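Local coordinates for protein enterotoxin type A (Staphylococcus aureus, PDB 1DYQ) that acts as a superantigen, binding MHC class II molecules, in part through a zinc ion, together with T-cell receptors, and causes staphylococcal food poisoning, at residues Ile128-Trp131 with Gln136-Val139; Thr146-Lys149 with Gln154-Asp157; Arg162-Lys167 with Ile227-Tyr232; Asn172-Val175 with Val180-Gly183; Leu184-Thr189 with Ser194-Leu199. The protein carries 3 engineered substitutions. One frame throughout, in Å; residues are numbered along the deposited sequence.

Contact 1: residues Ile128-Trp131 with Gln136-Val139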
# COMPACT_ATOMS: atom_id res chain seq x y z
N ILE A 128 -8.28 -0.21 14.69
CA ILE A 128 -9.07 -0.80 13.64
C ILE A 128 -10.44 -1.28 14.13
O ILE A 128 -10.48 -2.09 15.08
CB ILE A 128 -8.34 -2.01 12.99
CG1 ILE A 128 -7.05 -1.53 12.32
CG2 ILE A 128 -9.28 -2.64 11.95
CD1 ILE A 128 -6.01 -2.59 12.11
N ASN A 129 -11.48 -0.84 13.48
CA ASN A 129 -12.82 -1.44 13.71
C ASN A 129 -13.03 -2.46 12.58
O ASN A 129 -13.03 -2.06 11.41
CB ASN A 129 -13.90 -0.38 13.62
CG ASN A 129 -13.72 0.76 14.62
OD1 ASN A 129 -13.74 1.93 14.24
ND2 ASN A 129 -13.52 0.40 15.87
N LEU A 130 -13.17 -3.72 12.93
CA LEU A 130 -13.37 -4.75 11.91
C LEU A 130 -14.71 -5.47 12.15
O LEU A 130 -14.94 -5.95 13.26
CB LEU A 130 -12.23 -5.75 11.88
CG LEU A 130 -12.24 -6.77 10.74
CD1 LEU A 130 -10.81 -7.13 10.36
CD2 LEU A 130 -12.95 -8.07 11.17
N TRP A 131 -15.49 -5.57 11.11
CA TRP A 131 -16.74 -6.34 11.15
C TRP A 131 -16.64 -7.50 10.16
O TRP A 131 -16.16 -7.29 9.03
CB TRP A 131 -17.93 -5.47 10.83
CG TRP A 131 -18.27 -4.43 11.86
CD1 TRP A 131 -19.12 -4.59 12.92
CD2 TRP A 131 -17.81 -3.08 11.91
NE1 TRP A 131 -19.21 -3.42 13.63
CE2 TRP A 131 -18.43 -2.46 13.02
CE3 TRP A 131 -16.96 -2.30 11.12
CZ2 TRP A 131 -18.19 -1.15 13.38
CZ3 TRP A 131 -16.72 -0.99 11.47
CH2 TRP A 131 -17.35 -0.41 12.60
N GLN A 136 -18.61 -7.43 15.05
CA GLN A 136 -17.27 -6.90 15.33
C GLN A 136 -16.32 -8.00 15.78
O GLN A 136 -16.68 -8.90 16.56
CB GLN A 136 -17.33 -5.76 16.33
CG GLN A 136 -16.02 -4.99 16.49
CD GLN A 136 -16.22 -3.57 16.95
OE1 GLN A 136 -17.28 -3.21 17.47
NE2 GLN A 136 -15.21 -2.72 16.75
N ASN A 137 -15.09 -7.97 15.27
CA ASN A 137 -14.04 -8.87 15.72
C ASN A 137 -12.91 -8.02 16.34
O ASN A 137 -12.59 -6.97 15.77
CB ASN A 137 -13.44 -9.70 14.61
CG ASN A 137 -14.27 -10.82 14.05
OD1 ASN A 137 -13.87 -11.45 13.05
ND2 ASN A 137 -15.40 -11.13 14.66
N THR A 138 -12.30 -8.51 17.39
CA THR A 138 -11.19 -7.82 18.02
C THR A 138 -9.95 -7.83 17.11
O THR A 138 -9.72 -8.82 16.42
CB THR A 138 -10.79 -8.50 19.35
OG1 THR A 138 -11.96 -8.70 20.15
CG2 THR A 138 -9.81 -7.62 20.11
N VAL A 139 -9.29 -6.69 17.01
CA VAL A 139 -8.03 -6.61 16.25
C VAL A 139 -6.94 -6.05 17.18
O VAL A 139 -7.15 -4.99 17.76
CB VAL A 139 -8.16 -5.67 15.03
CG1 VAL A 139 -6.84 -5.69 14.24
CG2 VAL A 139 -9.31 -6.05 14.14
O HOH W 1 -6.40 -2.29 16.06
O HOH W 2 -12.73 -4.26 15.76

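Contact 2: residues Thr146-Lys149 with Gln154-Asp157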
# COMPACT_ATOMS: atom_id res chain seq x y z
N THR A 146 2.41 3.46 12.99
CA THR A 146 3.28 4.37 12.19
C THR A 146 4.00 5.32 13.11
O THR A 146 3.52 5.64 14.20
CB THR A 146 2.51 5.08 11.10
OG1 THR A 146 3.48 5.86 10.31
CG2 THR A 146 1.45 6.02 11.61
N ASN A 147 5.19 5.75 12.72
CA ASN A 147 5.89 6.81 13.44
C ASN A 147 5.74 8.14 12.72
O ASN A 147 6.32 9.16 13.13
CB ASN A 147 7.40 6.47 13.52
CG ASN A 147 7.68 5.18 14.24
OD1 ASN A 147 7.42 5.06 15.44
ND2 ASN A 147 8.22 4.19 13.53
N LYS A 148 4.87 8.21 11.70
CA LYS A 148 4.73 9.39 10.90
C LYS A 148 3.48 10.21 11.21
O LYS A 148 2.38 9.63 11.28
CB LYS A 148 4.72 9.04 9.40
CG LYS A 148 5.99 8.32 8.95
CD LYS A 148 5.84 7.94 7.46
CE LYS A 148 7.11 7.21 7.02
NZ LYS A 148 7.20 5.83 7.53
N LYS A 149 3.60 11.51 11.27
CA LYS A 149 2.43 12.39 11.42
C LYS A 149 1.62 12.41 10.14
O LYS A 149 0.40 12.32 10.10
CB LYS A 149 2.93 13.83 11.72
CG LYS A 149 3.67 13.88 13.05
CD LYS A 149 4.29 15.26 13.28
CE LYS A 149 5.28 15.18 14.46
NZ LYS A 149 5.98 16.50 14.62
N GLN A 154 -0.61 3.96 1.46
CA GLN A 154 0.10 2.74 1.18
C GLN A 154 0.69 2.08 2.39
O GLN A 154 0.52 0.87 2.62
CB GLN A 154 1.21 2.98 0.09
CG GLN A 154 2.08 1.76 -0.12
CD GLN A 154 3.00 1.86 -1.37
OE1 GLN A 154 3.51 0.81 -1.77
NE2 GLN A 154 3.20 3.04 -1.84
N GLU A 155 1.39 2.82 3.27
CA GLU A 155 1.98 2.27 4.46
C GLU A 155 0.93 1.59 5.37
O GLU A 155 1.19 0.55 5.92
CB GLU A 155 2.76 3.32 5.25
CG GLU A 155 3.28 2.86 6.59
CD GLU A 155 4.20 3.84 7.27
OE1 GLU A 155 4.79 4.71 6.59
OE2 GLU A 155 4.35 3.75 8.52
N LEU A 156 -0.21 2.26 5.49
CA LEU A 156 -1.29 1.72 6.34
C LEU A 156 -1.99 0.54 5.68
O LEU A 156 -2.23 -0.47 6.37
CB LEU A 156 -2.33 2.81 6.61
CG LEU A 156 -1.80 4.08 7.29
CD1 LEU A 156 -2.94 5.07 7.46
CD2 LEU A 156 -1.12 3.77 8.60
N ASP A 157 -2.23 0.61 4.39
CA ASP A 157 -2.94 -0.45 3.67
C ASP A 157 -2.11 -1.71 3.56
O ASP A 157 -2.61 -2.82 3.74
CB ASP A 157 -3.34 0.11 2.29
CG ASP A 157 -4.43 -0.67 1.59
OD1 ASP A 157 -5.18 -1.41 2.28
OD2 ASP A 157 -4.55 -0.56 0.35
O HOH W 3 6.38 4.73 10.27

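Contact 3: residues Arg162-Lys167 with Ile227-Tyr232. With ZN (zinc ion), chain B.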
# COMPACT_ATOMS: atom_id res chain seq x y z
N ARG A 162 -1.87 -7.24 5.16
CA ARG A 162 -1.02 -8.35 5.57
C ARG A 162 -1.70 -9.12 6.73
O ARG A 162 -1.80 -10.32 6.67
CB ARG A 162 0.36 -7.91 6.03
CG ARG A 162 1.25 -9.07 6.48
CD ARG A 162 2.68 -8.58 6.77
NE ARG A 162 3.33 -8.31 5.49
CZ ARG A 162 3.81 -9.23 4.67
NH1 ARG A 162 3.79 -10.51 4.96
NH2 ARG A 162 4.29 -8.83 3.48
N TYR A 163 -2.30 -8.32 7.62
CA TYR A 163 -3.05 -8.94 8.74
C TYR A 163 -4.29 -9.63 8.21
O TYR A 163 -4.60 -10.76 8.69
CB TYR A 163 -3.43 -7.84 9.74
CG TYR A 163 -4.40 -8.34 10.82
CD1 TYR A 163 -3.95 -9.13 11.85
CD2 TYR A 163 -5.74 -8.01 10.71
CE1 TYR A 163 -4.85 -9.59 12.82
CE2 TYR A 163 -6.65 -8.49 11.67
CZ TYR A 163 -6.18 -9.26 12.69
OH TYR A 163 -7.07 -9.71 13.66
N LEU A 164 -5.00 -9.07 7.25
CA LEU A 164 -6.20 -9.73 6.71
C LEU A 164 -5.83 -11.06 6.08
O LEU A 164 -6.59 -12.02 6.15
CB LEU A 164 -6.98 -8.86 5.77
CG LEU A 164 -7.50 -7.53 6.34
CD1 LEU A 164 -8.23 -6.73 5.29
CD2 LEU A 164 -8.41 -7.82 7.56
N GLN A 165 -4.69 -11.11 5.39
CA GLN A 165 -4.26 -12.41 4.83
C GLN A 165 -3.95 -13.39 5.94
O GLN A 165 -4.39 -14.56 5.88
CB GLN A 165 -3.00 -12.16 3.94
CG GLN A 165 -2.55 -13.47 3.27
CD GLN A 165 -3.61 -14.01 2.32
OE1 GLN A 165 -4.29 -13.32 1.59
NE2 GLN A 165 -3.75 -15.35 2.38
N GLU A 166 -3.21 -13.02 6.95
CA GLU A 166 -2.79 -13.88 8.02
C GLU A 166 -3.98 -14.39 8.85
O GLU A 166 -4.02 -15.59 9.16
CB GLU A 166 -1.85 -13.12 8.98
CG GLU A 166 -1.21 -14.09 10.00
CD GLU A 166 -0.35 -15.11 9.27
OE1 GLU A 166 0.66 -14.68 8.67
OE2 GLU A 166 -0.71 -16.30 9.25
N LYS A 167 -4.89 -13.50 9.16
CA LYS A 167 -6.02 -13.86 10.05
C LYS A 167 -7.17 -14.45 9.30
O LYS A 167 -7.78 -15.44 9.82
CB LYS A 167 -6.42 -12.63 10.86
CG LYS A 167 -7.65 -12.83 11.75
CD LYS A 167 -7.28 -13.65 12.98
CE LYS A 167 -8.41 -13.58 14.02
NZ LYS A 167 -7.91 -14.11 15.34
N ILE A 227 -8.97 2.99 11.29
CA ILE A 227 -9.29 2.24 10.06
C ILE A 227 -10.55 1.39 10.33
O ILE A 227 -10.61 0.76 11.37
CB ILE A 227 -8.10 1.31 9.74
CG1 ILE A 227 -6.95 2.19 9.17
CG2 ILE A 227 -8.50 0.26 8.72
CD1 ILE A 227 -5.62 1.45 9.09
N ASP A 228 -11.38 1.33 9.31
CA ASP A 228 -12.56 0.47 9.35
C ASP A 228 -12.47 -0.59 8.25
O ASP A 228 -12.16 -0.25 7.12
CB ASP A 228 -13.86 1.25 9.11
CG ASP A 228 -14.03 2.37 10.09
OD1 ASP A 228 -13.94 2.18 11.31
OD2 ASP A 228 -14.11 3.49 9.52
N ILE A 229 -12.73 -1.82 8.65
CA ILE A 229 -12.68 -2.94 7.71
C ILE A 229 -14.01 -3.69 7.77
O ILE A 229 -14.43 -4.06 8.89
CB ILE A 229 -11.50 -3.86 8.05
CG1 ILE A 229 -10.17 -3.09 7.78
CG2 ILE A 229 -11.52 -5.09 7.13
CD1 ILE A 229 -8.95 -3.85 8.24
N TYR A 230 -14.64 -3.85 6.66
CA TYR A 230 -15.91 -4.60 6.53
C TYR A 230 -15.67 -5.82 5.63
O TYR A 230 -15.33 -5.63 4.46
CB TYR A 230 -16.97 -3.71 5.90
CG TYR A 230 -17.13 -2.36 6.56
CD1 TYR A 230 -16.38 -1.26 6.14
CD2 TYR A 230 -18.01 -2.18 7.63
CE1 TYR A 230 -16.49 -0.04 6.77
CE2 TYR A 230 -18.14 -0.94 8.24
CZ TYR A 230 -17.39 0.11 7.81
OH TYR A 230 -17.48 1.35 8.42
N LEU A 231 -15.84 -7.00 6.19
CA LEU A 231 -15.63 -8.24 5.44
C LEU A 231 -16.97 -9.05 5.43
O LEU A 231 -17.69 -9.01 6.42
CB LEU A 231 -14.58 -9.10 6.09
CG LEU A 231 -13.21 -8.45 6.39
CD1 LEU A 231 -12.33 -9.42 7.12
CD2 LEU A 231 -12.58 -8.02 5.05
N TYR A 232 -17.21 -9.67 4.30
CA TYR A 232 -18.45 -10.47 4.16
C TYR A 232 -18.09 -11.83 3.57
O TYR A 232 -17.26 -11.92 2.67
CB TYR A 232 -19.42 -9.75 3.24
CG TYR A 232 -19.73 -8.33 3.66
CD1 TYR A 232 -18.91 -7.28 3.23
CD2 TYR A 232 -20.75 -8.03 4.54
CE1 TYR A 232 -19.13 -5.99 3.65
CE2 TYR A 232 -21.00 -6.73 4.94
CZ TYR A 232 -20.18 -5.72 4.50
OH TYR A 232 -20.40 -4.42 4.90
ZN ZN B . -14.55 4.95 11.08

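Contact 4: residues Asn172-Val175 with Val180-Gly183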
# COMPACT_ATOMS: atom_id res chain seq x y z
N ASN A 172 -6.55 -16.07 -0.30
CA ASN A 172 -6.47 -17.50 -0.59
C ASN A 172 -7.64 -17.91 -1.48
O ASN A 172 -8.70 -17.27 -1.46
CB ASN A 172 -6.53 -18.35 0.68
CG ASN A 172 -5.19 -18.54 1.33
OD1 ASN A 172 -4.24 -17.80 0.98
ND2 ASN A 172 -5.06 -19.47 2.26
N SER A 173 -7.47 -19.00 -2.20
CA SER A 173 -8.60 -19.57 -2.95
C SER A 173 -9.65 -20.07 -1.94
O SER A 173 -9.34 -20.33 -0.79
CB SER A 173 -8.12 -20.76 -3.79
OG SER A 173 -7.60 -21.77 -2.95
N ASP A 174 -10.86 -20.29 -2.44
CA ASP A 174 -11.91 -20.88 -1.62
C ASP A 174 -11.49 -22.26 -1.11
O ASP A 174 -11.64 -22.51 0.10
CB ASP A 174 -13.23 -20.94 -2.37
CG ASP A 174 -13.86 -19.65 -2.75
OD1 ASP A 174 -13.52 -18.56 -2.22
OD2 ASP A 174 -14.79 -19.66 -3.62
N VAL A 175 -10.81 -23.09 -1.90
CA VAL A 175 -10.35 -24.38 -1.41
C VAL A 175 -9.31 -24.26 -0.31
O VAL A 175 -9.09 -25.22 0.45
CB VAL A 175 -9.86 -25.35 -2.47
CG1 VAL A 175 -10.73 -25.40 -3.70
CG2 VAL A 175 -8.41 -25.05 -2.87
N VAL A 180 -13.79 -15.09 2.87
CA VAL A 180 -14.26 -13.75 2.61
C VAL A 180 -14.46 -13.53 1.10
O VAL A 180 -13.58 -13.87 0.32
CB VAL A 180 -13.25 -12.71 3.14
CG1 VAL A 180 -13.66 -11.29 2.78
CG2 VAL A 180 -13.08 -12.86 4.65
N GLN A 181 -15.63 -13.07 0.73
CA GLN A 181 -16.02 -12.91 -0.65
C GLN A 181 -16.13 -11.47 -1.09
O GLN A 181 -16.19 -11.16 -2.27
CB GLN A 181 -17.33 -13.67 -0.96
CG GLN A 181 -17.27 -15.15 -0.63
CD GLN A 181 -16.25 -15.92 -1.46
OE1 GLN A 181 -16.13 -15.68 -2.65
NE2 GLN A 181 -15.53 -16.80 -0.79
N ARG A 182 -16.33 -10.56 -0.11
CA ARG A 182 -16.36 -9.13 -0.36
C ARG A 182 -15.66 -8.41 0.81
O ARG A 182 -15.66 -8.88 1.93
CB ARG A 182 -17.79 -8.58 -0.45
CG ARG A 182 -18.63 -9.11 -1.58
CD ARG A 182 -20.03 -8.51 -1.58
NE ARG A 182 -20.77 -8.91 -0.39
CZ ARG A 182 -21.59 -8.11 0.29
NH1 ARG A 182 -21.77 -6.85 -0.08
NH2 ARG A 182 -22.24 -8.57 1.35
N GLY A 183 -15.11 -7.23 0.51
CA GLY A 183 -14.44 -6.50 1.61
C GLY A 183 -14.10 -5.07 1.24
O GLY A 183 -13.89 -4.74 0.08
O HOH W 4 -15.41 -17.29 -4.84

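Contact 5: residues Leu184-Thr189 with Ser194-Leu199. With ZN (zinc ion), chain B.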
# COMPACT_ATOMS: atom_id res chain seq x y z
N LEU A 184 -14.20 -4.20 2.24
CA LEU A 184 -13.97 -2.77 2.11
C LEU A 184 -13.06 -2.28 3.25
O LEU A 184 -13.15 -2.73 4.38
CB LEU A 184 -15.33 -2.04 2.26
CG LEU A 184 -15.22 -0.51 2.38
CD1 LEU A 184 -14.81 0.10 1.06
CD2 LEU A 184 -16.60 0.05 2.77
N ILE A 185 -12.06 -1.45 2.88
CA ILE A 185 -11.21 -0.84 3.91
C ILE A 185 -11.29 0.68 3.78
O ILE A 185 -11.36 1.23 2.69
CB ILE A 185 -9.75 -1.29 3.82
CG1 ILE A 185 -8.91 -0.66 4.96
CG2 ILE A 185 -9.15 -0.94 2.47
CD1 ILE A 185 -7.61 -1.43 5.21
N VAL A 186 -11.48 1.33 4.93
CA VAL A 186 -11.64 2.78 4.99
C VAL A 186 -10.61 3.35 5.97
O VAL A 186 -10.44 2.92 7.10
CB VAL A 186 -13.05 3.15 5.49
CG1 VAL A 186 -13.25 4.65 5.55
CG2 VAL A 186 -14.12 2.51 4.61
N PHE A 187 -9.92 4.39 5.47
CA PHE A 187 -8.91 5.11 6.25
C PHE A 187 -9.57 6.42 6.72
O PHE A 187 -9.74 7.37 6.02
CB PHE A 187 -7.67 5.38 5.36
CG PHE A 187 -7.08 4.08 4.83
CD1 PHE A 187 -6.21 3.35 5.55
CD2 PHE A 187 -7.51 3.63 3.57
CE1 PHE A 187 -5.71 2.12 5.11
CE2 PHE A 187 -7.03 2.38 3.11
CZ PHE A 187 -6.16 1.66 3.86
N HIS A 188 -10.12 6.28 7.96
CA HIS A 188 -11.05 7.28 8.46
C HIS A 188 -10.36 8.38 9.24
O HIS A 188 -10.05 8.25 10.40
CB HIS A 188 -12.12 6.62 9.34
CG HIS A 188 -13.35 7.50 9.49
ND1 HIS A 188 -14.49 6.94 10.02
CD2 HIS A 188 -13.67 8.74 9.17
CE1 HIS A 188 -15.46 7.82 10.09
NE2 HIS A 188 -14.98 8.95 9.56
N THR A 189 -10.12 9.50 8.55
CA THR A 189 -9.42 10.64 9.12
C THR A 189 -10.36 11.60 9.83
O THR A 189 -11.56 11.60 9.54
CB THR A 189 -8.70 11.41 7.97
OG1 THR A 189 -9.62 11.43 6.84
CG2 THR A 189 -7.46 10.66 7.54
N SER A 194 -12.71 10.38 3.61
CA SER A 194 -11.90 9.19 3.84
C SER A 194 -11.58 8.47 2.53
O SER A 194 -12.45 8.24 1.69
CB SER A 194 -12.62 8.25 4.80
OG SER A 194 -12.86 8.93 6.03
N VAL A 195 -10.36 7.92 2.49
CA VAL A 195 -10.00 7.04 1.38
C VAL A 195 -10.60 5.65 1.64
O VAL A 195 -10.54 5.15 2.75
CB VAL A 195 -8.46 6.89 1.27
CG1 VAL A 195 -8.11 5.91 0.18
CG2 VAL A 195 -7.87 8.28 0.98
N ASN A 196 -11.23 5.11 0.59
CA ASN A 196 -11.70 3.71 0.78
C ASN A 196 -11.34 2.90 -0.45
O ASN A 196 -11.39 3.38 -1.57
CB ASN A 196 -13.08 3.57 1.24
CG ASN A 196 -14.03 4.65 0.76
OD1 ASN A 196 -14.31 5.59 1.52
ND2 ASN A 196 -14.46 4.49 -0.46
N TYR A 197 -11.03 1.64 -0.18
CA TYR A 197 -10.68 0.73 -1.27
C TYR A 197 -11.52 -0.55 -1.16
O TYR A 197 -11.64 -1.10 -0.06
CB TYR A 197 -9.21 0.29 -1.18
CG TYR A 197 -8.19 1.38 -1.40
CD1 TYR A 197 -8.30 2.27 -2.45
CD2 TYR A 197 -7.07 1.45 -0.59
CE1 TYR A 197 -7.36 3.28 -2.63
CE2 TYR A 197 -6.10 2.42 -0.77
CZ TYR A 197 -6.25 3.31 -1.81
OH TYR A 197 -5.31 4.30 -2.00
N ASP A 198 -11.96 -1.00 -2.30
CA ASP A 198 -12.60 -2.35 -2.38
C ASP A 198 -11.49 -3.37 -2.39
O ASP A 198 -10.58 -3.33 -3.23
CB ASP A 198 -13.47 -2.36 -3.63
CG ASP A 198 -14.13 -3.70 -3.90
OD1 ASP A 198 -13.71 -4.68 -3.30
OD2 ASP A 198 -15.08 -3.70 -4.72
N LEU A 199 -11.50 -4.30 -1.42
CA LEU A 199 -10.41 -5.26 -1.29
C LEU A 199 -10.35 -6.21 -2.47
O LEU A 199 -9.30 -6.84 -2.63
CB LEU A 199 -10.53 -6.03 0.04
CG LEU A 199 -10.40 -5.17 1.30
CD1 LEU A 199 -10.72 -6.02 2.55
CD2 LEU A 199 -8.97 -4.64 1.44
ZN ZN B . -14.55 4.95 11.08
O HOH W 5 -8.34 8.67 4.08
O HOH W 6 -13.54 11.39 6.83

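Contact 1: residues Ile128-Trp131 with Gln136-Val139
With chi1 at -177°, Val139 holds CG1 opposite its backbone nitrogen and CG2 beside it, and so divides its two methyls between Ile128 and Leu130. CG1 meets Ile128 CD1 at 3.9 Å, while CG2 rests against Leu130 CB at 3.7 Å. The setting is a beta hairpin of the beta-grasp domain, in which strand 119-132 runs into the short strand 135-137. Near the turn the two backbones are joined directly: Asn137 N donates to Leu130 O at 2.9 Å, with an angle of 166° at the hydrogen. Farther on they spread, and the hairpin illustrates how water takes over from backbone pairing. One water molecule accepts from Leu130 N and from Gln136 NE2, and donates to Ile128 O and, at 2.7 Å, to Asn137 O. Four bonds thus fix it between the chains.

Gln136 stretches out over the Trp131 indole, its amide plane 30° from the ring and its CD 4.2 Å above the Trp131 ring plane, toward the rim. Trp131 also meets Tyr230 of strand 226-232, their rings nearly parallel. The apolar side of the hairpin is covered by helix 153-168, whose Leu164 and Tyr168 touch Leu130. Asn137 lays CB along Leu130 CD2, 3.8 Å away; its OD1 is hydrogen-bonded to Tyr168 OH, and its ND2 donates to Gln136 O from above the carbonyl plane.

Contact 2: residues Thr146-Lys149 with Gln154-Asp157
Glu155 reaches from helix 153-168 to the end of strand 145-148, where its carboxylate is shared between Thr146 and Lys148. Between those two residues the chain turns a corner at Asn147 in an ST turn, within the beta-grasp domain.

The ionic part is a salt bridge of 2.8 Å from Lys148 NZ to Glu155 OE1. The ammonium arrives on the syn side of that oxygen, 21° out of the carboxylate plane. The lysine chain runs extended and bends only at its last torsion (chi4 74°), which leaves CE beside Glu155 OE1 at 3.4 Å.

An uncharged donor, the Thr146 hydroxyl, serves the other oxygen. Thr146 OG1 donates to Glu155 OE2 at 2.9 Å, coming from above the carboxylate plane, 50° out of it. The same hydroxyl oxygen accepts from Lys148 N at 3.1 Å, the bond that defines the ST turn, so a single atom both shapes the corner and ties it to the helix. Here is a compact example of a buried carboxylate whose OE1 takes the ammonium and whose OE2 takes a hydroxyl and a water; such surroundings would be expected to keep Glu155 ionised.

Water supplies the third kind of link. One molecule accepts from Asn147 N at 2.9 Å and from Lys148 NZ at 3.1 Å, and donates a hydrogen bond to Glu155 OE2 at 2.9 Å.

Contact 3: residues Arg162-Lys167 with Ile227-Tyr232
Leu164 of helix 153-168 meets Ile229 and Leu231 of strand 226-232 in a purely apolar contact, a clear case of how alternation along a strand serves two faces at once. Ile227 begins on the helix side, but beyond the range of Leu164. Asp228 lies on the other face, where OD2 binds the zinc ion at 2.2 Å and His188 and His226 complete the protein's share of the site. Back on the helix side, Ile229 meets Leu164 tip to tip. Both its ends are used: CD1 is 4.1 Å from Leu164 CD2, and CG2 is 4.1 Å from Leu164 CD1. Chi1 of -59° swings Leu164 CG away from its carbonyl carbon, and with chi2 at 179° both methyls come within reach of Ile229. Tyr230 returns to the zinc face. Leu231 then offers CD1 to Leu164 CD2 at 4.3 Å, and Tyr232 closes the strand on the face of Asp228 and Tyr230.

The packing belongs to the core of the beta-grasp fold, a helix laid across a mixed sheet. Strand 226-232 runs between strand 119-132, its parallel partner, and strand 182-188, its antiparallel one; Leu164 also touches Leu130 of the former, while Ile185 of the latter adjoins Ile229.

Contact 4: residues Asn172-Val175 with Val180-Gly183
The bond from Gln181 NE2 to Asp174 OD1 is almost perfectly straight, 174° at the hydrogen, yet it reaches its acceptor from well above the carboxylate plane, 45° out of it. At 3.0 Å it is the one direct polar link between residues 172-175 and 180-183. The donor behaves regularly, since the aspartate oxygen lies in the plane of the glutamine amide; the obliquity belongs to the carboxylate, which is turned steeply against that amide. A bend in the glutamine chain at chi2, -64°, folds its end toward Asp174.

A water molecule closes the second side of the pairing. It donates to Asp174 OD2 at 2.7 Å and to Gln181 OE1 at 2.8 Å, so all four polar atoms of the two side-chain ends take part in one ring of bonds.

The contact lies at the surface of the beta-grasp domain, away from the zinc site, and links the loop that follows helix 153-168 to the start of strand 182-188. Gln181 and Arg182 form a classic beta bulge there, both facing Tyr232 of strand 226-232.

Lys16 makes a salt bridge to Asp174 OD1, the oxygen that Gln181 holds, and also bonds to Asn172 O. The example shows a neutral amide sharing an anion with an ammonium group: the nearby ammonium, amide and water are consistent with an ionised Asp174, and Gln181 may help to fix the carboxylate's orientation while adding no charge.

Contact 5: residues Leu184-Thr189 with Ser194-Leu199
Ile185 O is gripped from two directions: Tyr197 N donates to it at 2.9 Å, lying in the carbonyl plane, and the CA of Asn196 brings its hydrogen to the same oxygen. The bond is returned by Ile185 N to Tyr197 O at 3.0 Å. Farther along, Phe187 N binds Val195 O at 2.9 Å, nearly straight at the hydrogen (176°). Beyond this a water molecule stands in for a direct bond, accepting from Val195 N at 2.7 Å and donating to Phe187 O.

These bonds build a beta hairpin of the beta-grasp domain, its strands 184-188 and 195-198 running antiparallel at 170°. It exemplifies a hairpin whose two faces meet different surroundings. On the face that carries Ile185, Phe187, Val195 and Tyr197, Phe187 turns the edge of its ring to Tyr197, CE2 to CD2 3.8 Å, and the two side chains cross at about a right angle. Val195 CG1 lies over one face of the tyrosine, 3.7 Å above the ring plane. Ile185 places CG2 between its backbone nitrogen and carbonyl carbon, where it meets Leu199 CD2 at 3.8 Å. Helix 153-168 covers this side through Asp157, Ala160 and Arg161.

Val186 and Asn196 lie side by side on the other face, with CG2 of the valine against CB of the asparagine. At the far end His188 binds the zinc ion through ND1 at 2.3 Å; Ser194 OG, across from it, is hydrogen-bonded to a water molecule.

Contact 3 is central to the set: its strand, 226-232, borders the strands of contacts 1 and 5, whose centres lie about 8 and 12 Å from its own. Asn129 N meets Ile227 O at 2.8 Å on one flank, and Val186 N meets Asp228 O at 2.8 Å on the other. The zinc ion joins contacts 3 and 5, and the side chain of Asn129 in contact 1 comes within about 4 Å of it. Contacts 2 and 3 share helix 153-168; Asp157 CB of contact 2 also packs on Phe187 CZ of contact 5 at 3.6 Å. Contacts 4 and 5 both lie within the chain loop that contact 3 closes, and share strand 182-188.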